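Local coordinates for protein UDP-N-acetylglucosamine 4-epimerase (Bacillus cereus, PDB 3M2P) that binds UDP and probably interconverts UDP-N-acetylglucosamine and UDP-N-acetylgalactosamine by inverting C4 of the sugar, at residues R159-Y164 with K196-Y201; Y201-A206 with T278-A283. All coordinates share one frame; numbering follows the deposited sequence.

Contact 1: residues R159-Y164 with K196-Y201; sequences RFAHLY and KREFLY
His-162 and Phe-199 pair side by side where two parallel strands of the Rossmann-type sheet run together. Leu-163 pairs in the same way with Leu-200, and Tyr-164 with Tyr-201. The backbone bonds alternate between the strands. His-162 N donates to Glu-198 O (3.0 Å), and Leu-200 N donates to His-162 O (2.8 Å). The next bond, from Tyr-164 N to Leu-200 O, is weak at 3.3 Å. The two leucines lie on one face of the sheet; His-162, Phe-199 and both tyrosines lie on the other.

Of the residues in this contact, Tyr-164 buries the most surface against the partner strand. Its CG sits between the backbone N and the carbonyl carbon (chi1 65°), which folds the ring back over the partner strand. One ring edge then runs along Phe-199. CD1 comes to 3.4 Å from Phe-199 CB, and CE1 meets Phe-199 O near the ring plane. On the far side of the ring, CE2 comes to 3.8 Å from Tyr-201 CD1. Tyr-201 CA lies over one face of the Tyr-164 ring, 3.9 Å from its centroid, as a CH-pi contact. At the tip, OH reaches to 3.7 Å from Tyr-201 CB. The two tyrosine planes are only 13° apart, but the rings are slid apart and barely overlap.

On the leucine face, Leu-200 CD2 meets Phe-160 CD1 at 3.7 Å, and both residues pack on Ala-205 of helix 202-212. Leu-163 lies close to Phe-13 and Leu-14, both seen to bind UDP. Helix 282-293 packs on the tyrosine end of the opposite face through Ala-285 and Ile-289, while strand 154-164 also pairs with strands 103-109 and 220-224.

Contact 2: residues Y201-A206 with T278-A283; sequences YAKDAA and TDYNFA
The start of helix 202-212, just after a strand of the Rossmann-type sheet, receives the loop that leads into helix 282-293. Asp-204 in the first turn binds the backbone of Asp-279 and Tyr-280 in that loop. Each helix has its own N-cap residue here, Tyr-201 for the first and Asn-281 for the second.

The Asp-204 carboxylate accepts two successive backbone N-H groups. Asp-279 N gives to OD1 at 2.8 Å, from well above the carboxylate plane. Tyr-280 N gives to OD2 at 3.1 Å, on its syn lone pair, and makes a weaker second bond to OD1. With CG anti to the carbonyl carbon (chi1 -74°), the Asp-204 carboxylate meets both N-H groups of the loop. These bonds fix the turn of the loop against the helix.

Tyr-280 lies across Tyr-201 in a T-shaped stack. The edge of Tyr-201, with CD2 and CE2 leading, points at the face of Tyr-280, and CE2 stands over the centre of that ring. The centroids are 4.8 Å apart and the planes 80°. The two hydroxyls bind the two carboxylate oxygens of Glu-288 on helix 282-293.

Two waters bridge the segments. One accepts from Lys-203 NZ (3.0 Å) and donates to Tyr-280 OH (3.2 Å). A second lies between two carboxylates and probably eases their repulsion: it donates to Asp-204 OD1 at 2.7 Å and to Asp-279 OD2 at 2.8 Å.

How the contacts relate
The two contacts lie about 9 Å apart, centre to centre, and come in series along the chain. Contact 1 closes at the end of strand 197-201, and contact 2 opens at once on helix 202-212. Tyr-201 belongs to both. The end of strand 154-164 is also joined to the start of helix 202-212 by a probable hydrogen bond from Ala-202 N to Tyr-164 O (2.9 Å). Packing continues across the boundary, with Tyr-164 against Phe-282. Contact 1 thus joins two strands of the sheet in the nucleotide-binding domain. Contact 2 fastens the loop leading into helix 282-293 to the start of helix 202-212, near the residues that bind UDP.

Contact 1: residues R159-Y164 with K196-Y201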
loop_
_atom_site.group_PDB
_atom_site.type_symbol
_atom_site.label_atom_id
_atom_site.label_comp_id
_atom_site.label_asym_id
_atom_site.label_seq_id
_atom_site.Cartn_x
_atom_site.Cartn_y
_atom_site.Cartn_z
ATOM N N ARG A 159 -6.375 -5.421 -10.501
ATOM C CA ARG A 159 -6.963 -5.766 -9.207
ATOM C C ARG A 159 -8.034 -6.867 -9.321
ATOM O O ARG A 159 -9.223 -6.575 -9.418
ATOM C CB ARG A 159 -7.523 -4.522 -8.519
ATOM C CG ARG A 159 -6.455 -3.529 -8.165
ATOM C CD ARG A 159 -7.020 -2.253 -7.616
ATOM N NE ARG A 159 -5.959 -1.391 -7.104
ATOM C CZ ARG A 159 -6.079 -0.078 -6.925
ATOM N NH1 ARG A 159 -7.219 0.539 -7.226
ATOM N NH2 ARG A 159 -5.064 0.626 -6.440
ATOM N N PHE A 160 -7.595 -8.128 -9.303
ATOM C CA PHE A 160 -8.489 -9.287 -9.371
ATOM C C PHE A 160 -9.469 -9.370 -8.211
ATOM O O PHE A 160 -9.117 -9.083 -7.071
ATOM C CB PHE A 160 -7.687 -10.591 -9.410
ATOM C CG PHE A 160 -6.866 -10.755 -10.645
ATOM C CD1 PHE A 160 -7.469 -10.815 -11.890
ATOM C CD2 PHE A 160 -5.491 -10.852 -10.565
ATOM C CE1 PHE A 160 -6.725 -10.955 -13.018
ATOM C CE2 PHE A 160 -4.738 -10.996 -11.693
ATOM C CZ PHE A 160 -5.354 -11.041 -12.923
ATOM N N ALA A 161 -10.700 -9.773 -8.515
ATOM C CA ALA A 161 -11.675 -10.107 -7.483
ATOM C C ALA A 161 -11.270 -11.459 -6.913
ATOM O O ALA A 161 -10.224 -11.985 -7.270
ATOM C CB ALA A 161 -13.091 -10.156 -8.058
ATOM N N HIS A 162 -12.074 -12.022 -6.030
ATOM C CA HIS A 162 -11.682 -13.260 -5.377
ATOM C C HIS A 162 -11.613 -14.416 -6.359
ATOM O O HIS A 162 -12.603 -14.774 -6.977
ATOM C CB HIS A 162 -12.612 -13.564 -4.201
ATOM C CG HIS A 162 -12.703 -12.437 -3.224
ATOM N ND1 HIS A 162 -11.676 -12.120 -2.365
ATOM C CD2 HIS A 162 -13.678 -11.523 -2.999
ATOM C CE1 HIS A 162 -12.019 -11.070 -1.639
ATOM N NE2 HIS A 162 -13.227 -10.685 -2.008
ATOM N N LEU A 163 -10.433 -14.999 -6.506
ATOM C CA LEU A 163 -10.266 -16.054 -7.488
ATOM C C LEU A 163 -10.786 -17.401 -6.974
ATOM O O LEU A 163 -10.564 -17.763 -5.815
ATOM C CB LEU A 163 -8.798 -16.172 -7.942
ATOM C CG LEU A 163 -8.110 -14.928 -8.521
ATOM C CD1 LEU A 163 -8.058 -13.853 -7.444
ATOM C CD2 LEU A 163 -6.689 -15.205 -9.032
ATOM N N TYR A 164 -11.486 -18.128 -7.842
ATOM C CA TYR A 164 -11.791 -19.526 -7.585
ATOM C C TYR A 164 -11.521 -20.340 -8.837
ATOM O O TYR A 164 -11.557 -19.806 -9.947
ATOM C CB TYR A 164 -13.238 -19.708 -7.134
ATOM C CG TYR A 164 -14.260 -19.343 -8.176
ATOM C CD1 TYR A 164 -14.784 -18.061 -8.238
ATOM C CD2 TYR A 164 -14.704 -20.278 -9.093
ATOM C CE1 TYR A 164 -15.711 -17.722 -9.187
ATOM C CE2 TYR A 164 -15.637 -19.945 -10.053
ATOM C CZ TYR A 164 -16.138 -18.670 -10.093
ATOM O OH TYR A 164 -17.080 -18.332 -11.036
ATOM N N LYS A 196 -21.817 -9.476 0.567
ATOM C CA LYS A 196 -21.684 -9.945 -0.809
ATOM C C LYS A 196 -20.228 -9.849 -1.243
ATOM O O LYS A 196 -19.594 -8.802 -1.087
ATOM C CB LYS A 196 -22.569 -9.116 -1.741
ATOM C CG LYS A 196 -24.041 -9.475 -1.636
ATOM C CD LYS A 196 -24.972 -8.415 -2.231
ATOM C CE LYS A 196 -26.388 -8.992 -2.438
ATOM N NZ LYS A 196 -27.488 -7.963 -2.432
ATOM N N ARG A 197 -19.703 -10.951 -1.773
ATOM C CA ARG A 197 -18.297 -11.040 -2.165
ATOM C C ARG A 197 -18.173 -11.425 -3.635
ATOM O O ARG A 197 -18.875 -12.312 -4.098
ATOM C CB ARG A 197 -17.560 -12.061 -1.288
ATOM C CG ARG A 197 -17.350 -11.619 0.165
ATOM C CD ARG A 197 -16.342 -12.515 0.875
ATOM N NE ARG A 197 -16.972 -13.674 1.501
ATOM C CZ ARG A 197 -16.322 -14.771 1.894
ATOM N NH1 ARG A 197 -15.018 -14.889 1.707
ATOM N NH2 ARG A 197 -16.984 -15.769 2.463
ATOM N N GLU A 198 -17.282 -10.761 -4.371
ATOM C CA GLU A 198 -17.182 -10.985 -5.813
ATOM C C GLU A 198 -16.208 -12.109 -6.144
ATOM O O GLU A 198 -15.074 -12.100 -5.684
ATOM C CB GLU A 198 -16.767 -9.699 -6.508
ATOM C CG GLU A 198 -16.917 -9.697 -8.019
ATOM C CD GLU A 198 -16.649 -8.314 -8.589
ATOM O OE1 GLU A 198 -16.369 -7.405 -7.771
ATOM O OE2 GLU A 198 -16.714 -8.128 -9.831
ATOM N N PHE A 199 -16.664 -13.078 -6.936
ATOM C CA PHE A 199 -15.856 -14.248 -7.280
ATOM C C PHE A 199 -15.543 -14.345 -8.775
ATOM O O PHE A 199 -16.442 -14.518 -9.596
ATOM C CB PHE A 199 -16.562 -15.517 -6.835
ATOM C CG PHE A 199 -16.685 -15.649 -5.355
ATOM C CD1 PHE A 199 -17.772 -15.110 -4.686
ATOM C CD2 PHE A 199 -15.722 -16.332 -4.627
ATOM C CE1 PHE A 199 -17.895 -15.242 -3.325
ATOM C CE2 PHE A 199 -15.840 -16.465 -3.256
ATOM C CZ PHE A 199 -16.925 -15.912 -2.608
ATOM N N LEU A 200 -14.261 -14.251 -9.116
ATOM C CA LEU A 200 -13.827 -14.279 -10.505
ATOM C C LEU A 200 -13.198 -15.611 -10.847
ATOM O O LEU A 200 -12.200 -15.993 -10.255
ATOM C CB LEU A 200 -12.816 -13.164 -10.765
ATOM C CG LEU A 200 -12.078 -13.206 -12.100
ATOM C CD1 LEU A 200 -13.024 -12.877 -13.234
ATOM C CD2 LEU A 200 -10.919 -12.239 -12.083
ATOM N N TYR A 201 -13.783 -16.313 -11.807
ATOM C CA TYR A 201 -13.274 -17.608 -12.233
ATOM C C TYR A 201 -11.850 -17.445 -12.755
ATOM O O TYR A 201 -11.559 -16.500 -13.482
ATOM C CB TYR A 201 -14.204 -18.187 -13.302
ATOM C CG TYR A 201 -13.911 -19.605 -13.755
ATOM C CD1 TYR A 201 -13.211 -20.492 -12.957
ATOM C CD2 TYR A 201 -14.383 -20.063 -14.981
ATOM C CE1 TYR A 201 -12.962 -21.783 -13.385
ATOM C CE2 TYR A 201 -14.147 -21.356 -15.415
ATOM C CZ TYR A 201 -13.434 -22.210 -14.618
ATOM O OH TYR A 201 -13.189 -23.491 -15.069
#

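Contact 2: residues Y201-A206 with T278-A283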
loop_
_atom_site.group_PDB
_atom_site.type_symbol
_atom_site.label_atom_id
_atom_site.label_comp_id
_atom_site.label_asym_id
_atom_site.label_seq_id
_atom_site.Cartn_x
_atom_site.Cartn_y
_atom_site.Cartn_z
ATOM N N TYR A 201 -13.783 -16.313 -11.807
ATOM C CA TYR A 201 -13.274 -17.608 -12.233
ATOM C C TYR A 201 -11.850 -17.445 -12.755
ATOM O O TYR A 201 -11.559 -16.500 -13.482
ATOM C CB TYR A 201 -14.204 -18.187 -13.302
ATOM C CG TYR A 201 -13.911 -19.605 -13.755
ATOM C CD1 TYR A 201 -13.211 -20.492 -12.957
ATOM C CD2 TYR A 201 -14.383 -20.063 -14.981
ATOM C CE1 TYR A 201 -12.962 -21.783 -13.385
ATOM C CE2 TYR A 201 -14.147 -21.356 -15.415
ATOM C CZ TYR A 201 -13.434 -22.210 -14.618
ATOM O OH TYR A 201 -13.189 -23.491 -15.069
ATOM N N ALA A 202 -10.962 -18.352 -12.358
ATOM C CA ALA A 202 -9.572 -18.301 -12.782
ATOM C C ALA A 202 -9.445 -18.214 -14.302
ATOM O O ALA A 202 -8.587 -17.504 -14.813
ATOM C CB ALA A 202 -8.809 -19.506 -12.255
ATOM N N LYS A 203 -10.297 -18.933 -15.030
ATOM C CA LYS A 203 -10.249 -18.948 -16.497
ATOM C C LYS A 203 -10.500 -17.551 -17.071
ATOM O O LYS A 203 -9.863 -17.146 -18.035
ATOM C CB LYS A 203 -11.270 -19.947 -17.030
ATOM C CG LYS A 203 -10.807 -20.812 -18.166
ATOM C CD LYS A 203 -11.059 -22.279 -17.834
ATOM C CE LYS A 203 -11.882 -23.000 -18.914
ATOM N NZ LYS A 203 -11.421 -22.739 -20.322
ATOM N N ASP A 204 -11.419 -16.816 -16.452
ATOM C CA ASP A 204 -11.710 -15.435 -16.824
ATOM C C ASP A 204 -10.622 -14.452 -16.396
ATOM O O ASP A 204 -10.492 -13.377 -16.971
ATOM C CB ASP A 204 -13.031 -14.993 -16.198
ATOM C CG ASP A 204 -14.246 -15.599 -16.893
ATOM O OD1 ASP A 204 -14.191 -15.834 -18.128
ATOM O OD2 ASP A 204 -15.260 -15.824 -16.190
ATOM N N ALA A 205 -9.861 -14.804 -15.367
ATOM C CA ALA A 205 -8.755 -13.970 -14.928
ATOM C C ALA A 205 -7.576 -14.112 -15.891
ATOM O O ALA A 205 -6.902 -13.127 -16.237
ATOM C CB ALA A 205 -8.339 -14.332 -13.515
ATOM N N ALA A 206 -7.332 -15.347 -16.321
ATOM C CA ALA A 206 -6.332 -15.602 -17.342
ATOM C C ALA A 206 -6.759 -14.923 -18.636
ATOM O O ALA A 206 -5.914 -14.522 -19.433
ATOM C CB ALA A 206 -6.146 -17.081 -17.546
ATOM N N THR A 278 -16.223 -11.137 -18.814
ATOM C CA THR A 278 -16.056 -12.528 -18.409
ATOM C C THR A 278 -16.830 -13.473 -19.310
ATOM O O THR A 278 -17.963 -13.177 -19.695
ATOM C CB THR A 278 -16.580 -12.750 -16.986
ATOM O OG1 THR A 278 -17.900 -12.188 -16.868
ATOM C CG2 THR A 278 -15.654 -12.107 -15.976
ATOM N N ASP A 279 -16.228 -14.614 -19.629
ATOM C CA ASP A 279 -16.947 -15.681 -20.312
ATOM C C ASP A 279 -17.978 -16.306 -19.361
ATOM O O ASP A 279 -19.110 -16.577 -19.757
ATOM C CB ASP A 279 -15.986 -16.758 -20.829
ATOM C CG ASP A 279 -15.150 -16.299 -22.027
ATOM O OD1 ASP A 279 -15.423 -15.218 -22.598
ATOM O OD2 ASP A 279 -14.210 -17.037 -22.406
ATOM N N TYR A 280 -17.588 -16.521 -18.104
ATOM C CA TYR A 280 -18.408 -17.285 -17.155
ATOM C C TYR A 280 -19.117 -16.430 -16.109
ATOM O O TYR A 280 -18.802 -15.255 -15.920
ATOM C CB TYR A 280 -17.572 -18.355 -16.439
ATOM C CG TYR A 280 -16.903 -19.353 -17.358
ATOM C CD1 TYR A 280 -15.835 -18.977 -18.171
ATOM C CD2 TYR A 280 -17.321 -20.679 -17.402
ATOM C CE1 TYR A 280 -15.216 -19.894 -19.022
ATOM C CE2 TYR A 280 -16.706 -21.605 -18.245
ATOM C CZ TYR A 280 -15.656 -21.205 -19.054
ATOM O OH TYR A 280 -15.043 -22.116 -19.887
ATOM N N ASN A 281 -20.106 -17.034 -15.458
ATOM C CA ASN A 281 -20.704 -16.489 -14.247
ATOM C C ASN A 281 -20.654 -17.618 -13.229
ATOM O O ASN A 281 -20.382 -18.763 -13.606
ATOM C CB ASN A 281 -22.133 -16.002 -14.492
ATOM C CG ASN A 281 -23.088 -17.125 -14.870
ATOM O OD1 ASN A 281 -22.721 -18.298 -14.882
ATOM N ND2 ASN A 281 -24.327 -16.761 -15.175
ATOM N N PHE A 282 -20.891 -17.330 -11.950
ATOM C CA PHE A 282 -20.579 -18.334 -10.927
ATOM C C PHE A 282 -21.123 -19.728 -11.240
ATOM O O PHE A 282 -20.395 -20.708 -11.113
ATOM C CB PHE A 282 -20.989 -17.895 -9.524
ATOM C CG PHE A 282 -20.360 -18.722 -8.440
ATOM C CD1 PHE A 282 -21.115 -19.613 -7.694
ATOM C CD2 PHE A 282 -18.999 -18.626 -8.181
ATOM C CE1 PHE A 282 -20.527 -20.378 -6.700
ATOM C CE2 PHE A 282 -18.404 -19.395 -7.183
ATOM C CZ PHE A 282 -19.167 -20.269 -6.447
ATOM N N ALA A 283 -22.385 -19.805 -11.669
ATOM C CA ALA A 283 -23.062 -21.091 -11.909
ATOM C C ALA A 283 -22.511 -21.841 -13.116
ATOM O O ALA A 283 -22.403 -23.068 -13.103
ATOM C CB ALA A 283 -24.578 -20.895 -12.047
HETATM O O HOH W 1 -13.104 -21.274 -22.340
HETATM O O HOH W 2 -12.780 -17.128 -19.995
#